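Local coordinates for protein allantoicase (Saccharomyces cerevisiae, PDB 1O59) that catalyses the hydrolysis of allantoate to (S)-ureidoglycolate and urea, a step in the use of purines as a secondary nitrogen source, at residues A[269-274]-A[310-315]; A[316-319]-A[325-328]; A[335-340]-A[350-355]. All coordinates share one frame; numbering follows the deposited sequence.

Interaction 1: residues A[269-274]-A[310-315]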
ATOM      1  N   SER A 269      13.296  19.379  -8.257  1.00 63.42           N
ATOM      2  CA  SER A 269      14.059  20.506  -8.799  1.00 63.46           C
ATOM      3  C   SER A 269      14.903  20.038  -9.987  1.00 63.28           C
ATOM      4  O   SER A 269      15.215  20.813 -10.884  1.00 63.65           O
ATOM      5  CB  SER A 269      14.973  21.068  -7.730  1.00 63.39           C
ATOM      6  OG  SER A 269      14.378  20.927  -6.453  1.00 65.35           O
ATOM      7  N   PHE A 270      15.274  18.763  -9.970  1.00 63.33           N
ATOM      8  CA  PHE A 270      16.022  18.133 -11.035  1.00 63.25           C
ATOM      9  C   PHE A 270      15.541  16.708 -11.216  1.00 63.43           C
ATOM     10  O   PHE A 270      15.249  16.025 -10.232  1.00 62.97           O
ATOM     11  CB  PHE A 270      17.485  18.106 -10.646  1.00 62.91           C
ATOM     12  CG  PHE A 270      18.399  17.599 -11.724  1.00 62.74           C
ATOM     13  CD1 PHE A 270      18.661  18.377 -12.857  1.00 62.90           C
ATOM     14  CD2 PHE A 270      19.046  16.373 -11.584  1.00 61.57           C
ATOM     15  CE1 PHE A 270      19.539  17.926 -13.847  1.00 62.48           C
ATOM     16  CE2 PHE A 270      19.924  15.913 -12.559  1.00 61.69           C
ATOM     17  CZ  PHE A 270      20.178  16.690 -13.696  1.00 62.33           C
ATOM     18  N   ILE A 271      15.458  16.264 -12.469  1.00 64.31           N
ATOM     19  CA  ILE A 271      15.256  14.831 -12.773  1.00 65.20           C
ATOM     20  C   ILE A 271      16.419  14.266 -13.561  1.00 65.26           C
ATOM     21  O   ILE A 271      16.689  14.682 -14.675  1.00 65.05           O
ATOM     22  CB  ILE A 271      13.949  14.577 -13.526  1.00 65.45           C
ATOM     23  CG1 ILE A 271      12.763  14.866 -12.608  1.00 65.74           C
ATOM     24  CG2 ILE A 271      13.883  13.121 -13.979  1.00 65.80           C
ATOM     25  CD1 ILE A 271      11.452  14.915 -13.325  1.00 65.73           C
ATOM     26  N   GLU A 272      17.079  13.294 -12.959  1.00 66.04           N
ATOM     27  CA  GLU A 272      18.263  12.673 -13.526  1.00 67.25           C
ATOM     28  C   GLU A 272      17.926  11.594 -14.563  1.00 67.07           C
ATOM     29  O   GLU A 272      18.527  11.505 -15.621  1.00 66.07           O
ATOM     30  CB  GLU A 272      19.048  12.022 -12.388  1.00 67.75           C
ATOM     31  CG  GLU A 272      20.542  12.267 -12.457  1.00 72.35           C
ATOM     32  CD  GLU A 272      21.306  11.104 -13.041  1.00 76.85           C
ATOM     33  OE1 GLU A 272      21.153   9.959 -12.495  1.00 77.71           O
ATOM     34  OE2 GLU A 272      22.068  11.378 -14.024  1.00 78.52           O
ATOM     35  N   LYS A 273      16.935  10.779 -14.227  1.00 67.67           N
ATOM     36  CA  LYS A 273      16.817   9.448 -14.771  1.00 67.95           C
ATOM     37  C   LYS A 273      15.423   8.931 -14.466  1.00 67.43           C
ATOM     38  O   LYS A 273      14.971   8.980 -13.319  1.00 67.39           O
ATOM     39  CB  LYS A 273      17.843   8.556 -14.072  1.00 68.10           C
ATOM     40  CG  LYS A 273      18.434   7.470 -14.916  1.00 69.12           C
ATOM     41  CD  LYS A 273      18.904   6.286 -14.027  1.00 69.61           C
ATOM     42  CE  LYS A 273      20.134   6.557 -13.128  0.65 70.19           C
ATOM     43  NZ  LYS A 273      19.988   5.909 -11.764  0.65 67.92           N
ATOM     44  N   ILE A 274      14.738   8.452 -15.496  1.00 67.24           N
ATOM     45  CA  ILE A 274      13.489   7.726 -15.311  1.00 66.91           C
ATOM     46  C   ILE A 274      13.647   6.274 -15.788  1.00 66.91           C
ATOM     47  O   ILE A 274      14.229   5.997 -16.821  1.00 66.18           O
ATOM     48  CB  ILE A 274      12.325   8.445 -15.986  1.00 66.63           C
ATOM     49  CG1 ILE A 274      12.138   9.821 -15.324  1.00 67.06           C
ATOM     50  CG2 ILE A 274      11.064   7.608 -15.863  1.00 67.34           C
ATOM     51  CD1 ILE A 274      10.939  10.651 -15.818  1.00 66.52           C
ATOM     52  N   VAL A 310       3.553  18.332 -19.213  1.00 73.05           N
ATOM     53  CA  VAL A 310       4.682  18.509 -20.124  1.00 72.68           C
ATOM     54  C   VAL A 310       5.421  17.188 -20.274  1.00 72.18           C
ATOM     55  O   VAL A 310       5.411  16.374 -19.375  1.00 71.90           O
ATOM     56  CB  VAL A 310       5.681  19.605 -19.606  1.00 72.79           C
ATOM     57  CG1 VAL A 310       4.959  20.904 -19.368  1.00 72.53           C
ATOM     58  CG2 VAL A 310       6.407  19.178 -18.311  1.00 72.77           C
ATOM     59  N   GLU A 311       6.077  16.988 -21.408  1.00 71.93           N
ATOM     60  CA  GLU A 311       6.716  15.715 -21.692  1.00 72.04           C
ATOM     61  C   GLU A 311       8.028  15.544 -20.943  1.00 70.94           C
ATOM     62  O   GLU A 311       8.837  16.463 -20.925  1.00 71.05           O
ATOM     63  CB  GLU A 311       7.000  15.617 -23.179  1.00 72.22           C
ATOM     64  CG  GLU A 311       7.889  14.448 -23.600  1.00 73.20           C
ATOM     65  CD  GLU A 311       7.968  14.341 -25.116  1.00 73.90           C
ATOM     66  OE1 GLU A 311       7.044  13.735 -25.719  1.00 77.89           O
ATOM     67  OE2 GLU A 311       8.933  14.878 -25.704  1.00 73.84           O
ATOM     68  N   LEU A 312       8.236  14.361 -20.351  1.00 69.48           N
ATOM     69  CA  LEU A 312       9.543  13.975 -19.796  1.00 68.40           C
ATOM     70  C   LEU A 312      10.160  12.862 -20.624  1.00 67.85           C
ATOM     71  O   LEU A 312      11.326  12.925 -20.964  1.00 67.53           O
ATOM     72  CB  LEU A 312       9.424  13.513 -18.338  1.00 68.33           C
ATOM     73  CG  LEU A 312       8.848  14.498 -17.331  1.00 67.07           C
ATOM     74  CD1 LEU A 312       8.560  13.770 -16.056  1.00 66.88           C
ATOM     75  CD2 LEU A 312       9.788  15.642 -17.122  1.00 66.97           C
ATOM     76  N   VAL A 313       9.374  11.833 -20.915  1.00 67.72           N
ATOM     77  CA  VAL A 313       9.738  10.826 -21.906  1.00 67.66           C
ATOM     78  C   VAL A 313       8.705  10.785 -23.037  1.00 67.40           C
ATOM     79  O   VAL A 313       7.507  10.658 -22.805  1.00 66.52           O
ATOM     80  CB  VAL A 313       9.921   9.431 -21.284  1.00 67.87           C
ATOM     81  CG1 VAL A 313      10.305   8.421 -22.348  1.00 68.24           C
ATOM     82  CG2 VAL A 313      10.986   9.473 -20.190  1.00 66.99           C
ATOM     83  N   GLY A 314       9.207  10.963 -24.258  1.00 67.64           N
ATOM     84  CA  GLY A 314       8.425  10.870 -25.473  1.00 67.44           C
ATOM     85  C   GLY A 314       8.215   9.430 -25.845  1.00 67.76           C
ATOM     86  O   GLY A 314       8.715   8.534 -25.176  1.00 67.34           O
ATOM     87  N   LYS A 315       7.444   9.215 -26.910  1.00 68.59           N
ATOM     88  CA  LYS A 315       6.978   7.873 -27.285  1.00 68.75           C
ATOM     89  C   LYS A 315       8.196   6.986 -27.457  1.00 68.84           C
ATOM     90  O   LYS A 315       9.064   7.293 -28.265  1.00 68.62           O
ATOM     91  CB  LYS A 315       6.136   7.931 -28.567  1.00 68.75           C
ATOM     92  CG  LYS A 315       5.379   6.649 -28.919  1.00 69.09           C
ATOM     93  CD  LYS A 315       4.330   6.933 -29.991  1.00 68.81           C
ATOM     94  CE  LYS A 315       3.761   5.653 -30.627  1.00 69.95           C
ATOM     95  NZ  LYS A 315       3.696   5.697 -32.146  1.00 68.06           N
TER
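Apolar contacts join the two segments, all of them through L312, whose CD1 methyl meets the CD1 methyls of I271 and I274. L312 CD1 is 3.9 Å from I274 CD1, and 4.1 Å separates L312 CD1 from I271 CD1. The leucine side chain runs roughly perpendicular to each isoleucine. With CD1 anti to CA (chi2 169°), L312 puts this methyl at the far end of its reach, while its CB lies 4.1 Å from I274 CD1. Both isoleucines are extended along CG1, so their CD1 methyls span much of the gap between backbones; long, branched hydrocarbon suits this buried place.

The gap is the core of a beta sandwich: strand 270-277 belongs to one antiparallel sheet and strand 309-317 to the edge of the other, consistent with a galactose-binding-domain-like fold. Among backbone interactions, E272 and K273 form a classic bulge opposite W353, which lets I271 and I274, three residues apart, both turn toward the core. L312 and V313 make a second bulge against V291, and V313 too points inward.

Polar groups stay at the periphery, where E272 makes a salt bridge with R329.

Interaction 2: residues A[316-319]-A[325-328]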
ATOM      1  N   SER A 316       8.259   5.909 -26.672  1.00 68.88           N
ATOM      2  CA  SER A 316       9.436   5.063 -26.583  1.00 68.53           C
ATOM      3  C   SER A 316       9.000   3.634 -26.677  1.00 68.84           C
ATOM      4  O   SER A 316       8.126   3.209 -25.925  1.00 68.87           O
ATOM      5  CB  SER A 316      10.141   5.263 -25.237  1.00 68.55           C
ATOM      6  OG  SER A 316      10.753   6.532 -25.161  1.00 67.80           O
ATOM      7  N   LYS A 317       9.631   2.892 -27.583  1.00 68.94           N
ATOM      8  CA  LYS A 317       9.362   1.466 -27.764  1.00 69.09           C
ATOM      9  C   LYS A 317       9.849   0.685 -26.527  1.00 68.28           C
ATOM     10  O   LYS A 317      10.957   0.904 -26.052  1.00 67.64           O
ATOM     11  CB  LYS A 317      10.052   0.923 -29.041  1.00 69.17           C
ATOM     12  CG  LYS A 317       9.413  -0.356 -29.555  1.00 70.01           C
ATOM     13  CD  LYS A 317      10.085  -0.979 -30.810  1.00 71.12           C
ATOM     14  CE  LYS A 317       9.213  -2.151 -31.405  1.00 72.90           C
ATOM     15  NZ  LYS A 317       7.752  -1.733 -31.699  1.00 74.92           N
ATOM     16  N   THR A 318       8.991  -0.211 -26.030  1.00 67.71           N
ATOM     17  CA  THR A 318       9.265  -1.028 -24.844  1.00 67.33           C
ATOM     18  C   THR A 318       9.365  -2.520 -25.175  1.00 66.54           C
ATOM     19  O   THR A 318       8.855  -3.007 -26.208  1.00 65.12           O
ATOM     20  CB  THR A 318       8.213  -0.789 -23.693  1.00 67.41           C
ATOM     21  OG1 THR A 318       6.872  -0.694 -24.210  1.00 67.55           O
ATOM     22  CG2 THR A 318       8.453   0.558 -23.010  1.00 66.92           C
ATOM     23  N   GLY A 319      10.080  -3.210 -24.283  1.00 65.74           N
ATOM     24  CA  GLY A 319      10.441  -4.603 -24.454  1.00 65.32           C
ATOM     25  C   GLY A 319       9.965  -5.378 -23.248  1.00 65.13           C
ATOM     26  O   GLY A 319       9.511  -4.789 -22.255  1.00 64.49           O
ATOM     27  N   VAL A 325      15.747   2.644 -19.218  1.00 65.42           N
ATOM     28  CA  VAL A 325      16.356   3.768 -18.519  1.00 65.31           C
ATOM     29  C   VAL A 325      16.415   4.995 -19.441  1.00 65.01           C
ATOM     30  O   VAL A 325      17.131   5.003 -20.441  1.00 63.00           O
ATOM     31  CB  VAL A 325      17.814   3.417 -18.053  1.00 65.44           C
ATOM     32  CG1 VAL A 325      18.493   4.641 -17.391  1.00 65.01           C
ATOM     33  CG2 VAL A 325      17.805   2.191 -17.131  1.00 65.11           C
ATOM     34  N   TYR A 326      15.662   6.030 -19.073  1.00 65.50           N
ATOM     35  CA  TYR A 326      15.627   7.284 -19.812  1.00 66.04           C
ATOM     36  C   TYR A 326      16.415   8.325 -19.035  1.00 67.31           C
ATOM     37  O   TYR A 326      16.038   8.717 -17.940  1.00 66.73           O
ATOM     38  CB  TYR A 326      14.178   7.715 -20.043  1.00 65.27           C
ATOM     39  CG  TYR A 326      13.386   6.601 -20.664  1.00 64.83           C
ATOM     40  CD1 TYR A 326      13.605   6.207 -21.978  1.00 65.16           C
ATOM     41  CD2 TYR A 326      12.487   5.876 -19.913  1.00 65.12           C
ATOM     42  CE1 TYR A 326      12.891   5.153 -22.535  1.00 66.13           C
ATOM     43  CE2 TYR A 326      11.773   4.813 -20.446  1.00 65.57           C
ATOM     44  CZ  TYR A 326      11.958   4.455 -21.751  1.00 66.05           C
ATOM     45  OH  TYR A 326      11.206   3.408 -22.252  1.00 65.33           O
ATOM     46  N   GLU A 327      17.535   8.750 -19.595  1.00 69.41           N
ATOM     47  CA  GLU A 327      18.306   9.816 -18.971  1.00 71.52           C
ATOM     48  C   GLU A 327      17.731  11.148 -19.404  1.00 71.74           C
ATOM     49  O   GLU A 327      17.590  11.417 -20.579  1.00 72.76           O
ATOM     50  CB  GLU A 327      19.804   9.652 -19.221  1.00 72.18           C
ATOM     51  CG  GLU A 327      20.416   8.756 -18.125  1.00 75.82           C
ATOM     52  CD  GLU A 327      21.573   7.867 -18.580  1.00 80.62           C
ATOM     53  OE1 GLU A 327      22.333   8.294 -19.492  1.00 83.41           O
ATOM     54  OE2 GLU A 327      21.739   6.749 -17.997  1.00 82.66           O
ATOM     55  N   ILE A 328      17.298  11.915 -18.417  1.00 72.09           N
ATOM     56  CA  ILE A 328      16.524  13.128 -18.609  1.00 72.33           C
ATOM     57  C   ILE A 328      17.448  14.306 -18.338  1.00 72.00           C
ATOM     58  O   ILE A 328      17.551  15.195 -19.154  1.00 71.11           O
ATOM     59  CB  ILE A 328      15.273  13.152 -17.639  1.00 72.32           C
ATOM     60  CG1 ILE A 328      14.349  11.988 -17.920  1.00 73.45           C
ATOM     61  CG2 ILE A 328      14.455  14.400 -17.825  1.00 73.28           C
ATOM     62  CD1 ILE A 328      14.017  11.844 -19.418  1.00 74.77           C
TER
HETATM   63  O   HOH W   1      12.539   2.345 -24.534  1.00 40.81           O
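The ring of Y326 reaches across to S316 and meets its side chain obliquely. S316 OG comes nearest the ring at CE1, 3.7 Å away, while S316 CB lies 3.7 Å from the phenol oxygen, Y326 OH. The serine hydroxyl makes a packing contact with the ring, and its hydrogen bond goes to the carbonyl of G314, two residues back along its own strand. T318 stands at about a right angle to the tyrosine: its methyl CG2 comes within 4.0 Å of Y326 OH, whereas T318 OG1 is bonded to the carbonyl of P286. A small serine leaves room for the ring, and threonine supplies both a methyl for the tyrosine and a hydroxyl for the P286 carbonyl.

The contact lies where the chain leaves the edge strand 309-317 of one sheet and crosses to strand 323-331 of the facing sheet of the beta sandwich. With CG anti to the carbonyl carbon (chi1 -52°), the long Y326 side chain is directed from one sheet to the other, with V313 and I289 against it. At its far end a water is held 2.8 Å from Y326 OH and donates to K317 O over 2.6 Å. A phenylalanine here would probably leave that water without its phenol partner and break the bridge to the K317 carbonyl. The K317 side chain itself starts out away from the tyrosine's strand and touches F288.

Interaction 3: residues A[335-340]-A[350-355]; sequences SHVKLT and IRVWGY
I350 and L339 meet through the end of one side chain and the base of the other: I350 CD1 lies 4.1 Å from L339 CB. Beside them the two valines approach methyl to methyl, V337 CG2 being 4.4 Å from V352 CG2. I350 is stretched out, with CG1 anti to the backbone N (chi1 -172°) and CD1 anti to CA, which carries its terminal methyl over to the opposite strand. On L339 it is CB, the first carbon of the side chain, that receives this methyl. I262, on strand 258-263, packs against both V337 and I350 and so adjoins both pairs.

These four residues line the interior of a beta sandwich, strand 336-342 lying centrally in the five-stranded sheet and strand 346-354 in the sheet that faces it. Compact branched residues fit between sheets whose CA atoms stand 8.3 Å apart at L339 and I350.

Farther out, backbone bonds hold V337 to I262 and K338 to E292, while V352 N is bound by the carboxylate of D209. At the start of strand 336-342, S335 and H336 form a classic bulge opposite C294. S335 OG sits in the plane of the H336 ring at its edge, 2.7 Å from ND1; the same hydroxyl also bonds C294 O and K296 N, three polar partners that fix the serine.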
ATOM      1  N   SER A 335       5.510  17.954  -9.600  1.00 65.93           N
ATOM      2  CA  SER A 335       4.943  17.385  -8.392  1.00 65.16           C
ATOM      3  C   SER A 335       4.358  16.007  -8.639  1.00 64.63           C
ATOM      4  O   SER A 335       4.218  15.213  -7.710  1.00 63.40           O
ATOM      5  CB  SER A 335       3.819  18.301  -7.899  1.00 65.18           C
ATOM      6  OG  SER A 335       2.865  18.494  -8.929  1.00 64.36           O
ATOM      7  N   HIS A 336       3.957  15.778  -9.887  1.00 64.78           N
ATOM      8  CA  HIS A 336       3.310  14.549 -10.329  1.00 64.73           C
ATOM      9  C   HIS A 336       3.935  14.099 -11.624  1.00 65.09           C
ATOM     10  O   HIS A 336       4.463  14.927 -12.379  1.00 65.52           O
ATOM     11  CB  HIS A 336       1.831  14.811 -10.578  1.00 64.76           C
ATOM     12  CG  HIS A 336       1.081  15.186  -9.344  1.00 63.40           C
ATOM     13  ND1 HIS A 336       1.221  16.407  -8.745  1.00 62.71           N
ATOM     14  CD2 HIS A 336       0.230  14.476  -8.566  1.00 64.18           C
ATOM     15  CE1 HIS A 336       0.464  16.450  -7.662  1.00 64.64           C
ATOM     16  NE2 HIS A 336      -0.146  15.288  -7.529  1.00 62.95           N
ATOM     17  N   VAL A 337       3.903  12.788 -11.862  1.00 64.91           N
ATOM     18  CA  VAL A 337       4.229  12.225 -13.164  1.00 64.45           C
ATOM     19  C   VAL A 337       3.066  11.367 -13.671  1.00 64.08           C
ATOM     20  O   VAL A 337       2.292  10.822 -12.904  1.00 63.33           O
ATOM     21  CB  VAL A 337       5.561  11.411 -13.156  1.00 64.88           C
ATOM     22  CG1 VAL A 337       6.722  12.291 -12.736  1.00 64.23           C
ATOM     23  CG2 VAL A 337       5.482  10.171 -12.259  1.00 66.07           C
ATOM     24  N   LYS A 338       2.935  11.282 -14.986  1.00 64.37           N
ATOM     25  CA  LYS A 338       1.907  10.444 -15.612  1.00 64.29           C
ATOM     26  C   LYS A 338       2.648   9.470 -16.486  1.00 64.25           C
ATOM     27  O   LYS A 338       3.430   9.868 -17.320  1.00 63.33           O
ATOM     28  CB  LYS A 338       0.907  11.308 -16.427  1.00 63.75           C
ATOM     29  CG  LYS A 338      -0.177  10.533 -17.192  1.00 63.86           C
ATOM     30  CD  LYS A 338      -1.435  11.420 -17.606  1.00 63.48           C
ATOM     31  CE  LYS A 338      -1.172  12.445 -18.688  1.00 61.53           C
ATOM     32  NZ  LYS A 338      -2.131  13.594 -18.627  1.00 61.26           N
ATOM     33  N   LEU A 339       2.415   8.187 -16.264  1.00 65.45           N
ATOM     34  CA  LEU A 339       2.995   7.137 -17.086  1.00 65.90           C
ATOM     35  C   LEU A 339       1.874   6.675 -17.984  1.00 65.65           C
ATOM     36  O   LEU A 339       0.787   6.419 -17.513  1.00 65.95           O
ATOM     37  CB  LEU A 339       3.518   5.979 -16.215  1.00 66.05           C
ATOM     38  CG  LEU A 339       3.765   4.639 -16.938  1.00 66.53           C
ATOM     39  CD1 LEU A 339       4.909   4.737 -17.981  1.00 66.42           C
ATOM     40  CD2 LEU A 339       4.044   3.512 -15.903  1.00 67.00           C
ATOM     41  N   THR A 340       2.141   6.607 -19.276  1.00 65.67           N
ATOM     42  CA  THR A 340       1.145   6.262 -20.262  1.00 65.47           C
ATOM     43  C   THR A 340       1.707   5.044 -20.946  1.00 65.38           C
ATOM     44  O   THR A 340       2.893   5.038 -21.330  1.00 65.49           O
ATOM     45  CB  THR A 340       0.932   7.409 -21.271  1.00 65.99           C
ATOM     46  OG1 THR A 340       0.425   8.604 -20.618  1.00 66.37           O
ATOM     47  CG2 THR A 340      -0.152   7.059 -22.295  1.00 65.41           C
ATOM     48  N   ILE A 350       7.944   2.019 -11.814  1.00 63.78           N
ATOM     49  CA  ILE A 350       8.525   3.265 -12.314  1.00 63.86           C
ATOM     50  C   ILE A 350       9.362   3.980 -11.238  1.00 63.17           C
ATOM     51  O   ILE A 350       9.008   4.052 -10.049  1.00 61.56           O
ATOM     52  CB  ILE A 350       7.462   4.203 -12.973  1.00 64.46           C
ATOM     53  CG1 ILE A 350       8.180   5.398 -13.639  1.00 64.85           C
ATOM     54  CG2 ILE A 350       6.412   4.700 -11.966  1.00 65.23           C
ATOM     55  CD1 ILE A 350       7.279   6.230 -14.515  1.00 63.75           C
ATOM     56  N   ARG A 351      10.518   4.448 -11.682  1.00 63.40           N
ATOM     57  CA  ARG A 351      11.494   5.059 -10.807  1.00 63.82           C
ATOM     58  C   ARG A 351      11.774   6.381 -11.415  1.00 63.79           C
ATOM     59  O   ARG A 351      11.967   6.451 -12.617  1.00 64.96           O
ATOM     60  CB  ARG A 351      12.813   4.267 -10.734  1.00 63.92           C
ATOM     61  CG  ARG A 351      12.663   2.788 -10.581  1.00 63.91           C
ATOM     62  CD  ARG A 351      11.849   2.402  -9.392  1.00 64.43           C
ATOM     63  NE  ARG A 351      12.046   1.027  -9.015  1.00 64.43           N
ATOM     64  CZ  ARG A 351      11.416   0.420  -8.023  1.00 66.36           C
ATOM     65  NH1 ARG A 351      10.515   1.078  -7.295  1.00 67.49           N
ATOM     66  NH2 ARG A 351      11.697  -0.858  -7.761  1.00 67.07           N
ATOM     67  N   VAL A 352      11.792   7.411 -10.586  1.00 63.65           N
ATOM     68  CA  VAL A 352      12.085   8.766 -11.012  1.00 63.85           C
ATOM     69  C   VAL A 352      13.189   9.286 -10.115  1.00 63.86           C
ATOM     70  O   VAL A 352      12.940   9.812  -9.019  1.00 64.13           O
ATOM     71  CB  VAL A 352      10.837   9.665 -10.914  1.00 63.87           C
ATOM     72  CG1 VAL A 352      11.135  11.043 -11.415  1.00 64.59           C
ATOM     73  CG2 VAL A 352       9.676   9.043 -11.709  1.00 64.15           C
ATOM     74  N   TRP A 353      14.417   9.116 -10.584  1.00 63.58           N
ATOM     75  CA  TRP A 353      15.579   9.564  -9.836  1.00 63.62           C
ATOM     76  C   TRP A 353      15.919  11.042 -10.078  1.00 63.14           C
ATOM     77  O   TRP A 353      16.033  11.495 -11.206  1.00 62.92           O
ATOM     78  CB  TRP A 353      16.773   8.708 -10.174  1.00 63.70           C
ATOM     79  CG  TRP A 353      16.710   7.331  -9.596  1.00 64.09           C
ATOM     80  CD1 TRP A 353      16.262   6.215 -10.205  1.00 63.92           C
ATOM     81  CD2 TRP A 353      17.172   6.925  -8.301  1.00 63.98           C
ATOM     82  NE1 TRP A 353      16.387   5.133  -9.368  1.00 64.99           N
ATOM     83  CE2 TRP A 353      16.966   5.544  -8.197  1.00 64.17           C
ATOM     84  CE3 TRP A 353      17.740   7.594  -7.223  1.00 63.74           C
ATOM     85  CZ2 TRP A 353      17.288   4.827  -7.058  1.00 63.61           C
ATOM     86  CZ3 TRP A 353      18.057   6.881  -6.090  1.00 64.27           C
ATOM     87  CH2 TRP A 353      17.839   5.512  -6.021  1.00 63.54           C
ATOM     88  N   GLY A 354      16.089  11.766  -8.981  1.00 62.65           N
ATOM     89  CA  GLY A 354      16.338  13.188  -9.001  1.00 62.50           C
ATOM     90  C   GLY A 354      16.342  13.712  -7.584  1.00 62.05           C
ATOM     91  O   GLY A 354      16.517  12.961  -6.635  1.00 62.52           O
ATOM     92  N   TYR A 355      16.106  14.997  -7.434  1.00 61.48           N
ATOM     93  CA  TYR A 355      16.067  15.595  -6.104  1.00 61.53           C
ATOM     94  C   TYR A 355      15.111  16.778  -6.148  1.00 61.29           C
ATOM     95  O   TYR A 355      14.612  17.138  -7.217  1.00 60.52           O
ATOM     96  CB  TYR A 355      17.480  16.019  -5.652  1.00 61.39           C
ATOM     97  CG  TYR A 355      17.977  17.306  -6.270  1.00 61.19           C
ATOM     98  CD1 TYR A 355      18.911  17.325  -7.313  1.00 61.37           C
ATOM     99  CD2 TYR A 355      17.514  18.527  -5.791  1.00 63.57           C
ATOM    100  CE1 TYR A 355      19.362  18.571  -7.871  1.00 62.27           C
ATOM    101  CE2 TYR A 355      17.944  19.751  -6.318  1.00 63.48           C
ATOM    102  CZ  TYR A 355      18.852  19.790  -7.354  1.00 62.47           C
ATOM    103  OH  TYR A 355      19.193  21.069  -7.781  1.00 61.04           O
ATOM    104  OXT TYR A 355      14.855  17.388  -5.120  1.00 61.38           O
TER

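All three contacts bridge the same two sheets of the second allantoicase repeat. Interactions 1 and 3 have centres about 7 Å apart, and strands 270-277 and 346-354 run side by side, with probable hydrogen bonds from E272 N to W353 O (2.7 Å) and from W353 N to K273 O (2.8 Å). Interactions 1 and 2, about 10 Å between centres, share strand 309-317 in one sheet and are joined in the other by a probable bond from Y326 N to I274 O (2.7 Å). Interactions 2 and 3 do not touch: their nearest atoms are about 7 Å apart. Strand 270-277 of interaction 1 thus lies between the strands that the other two use in its sheet.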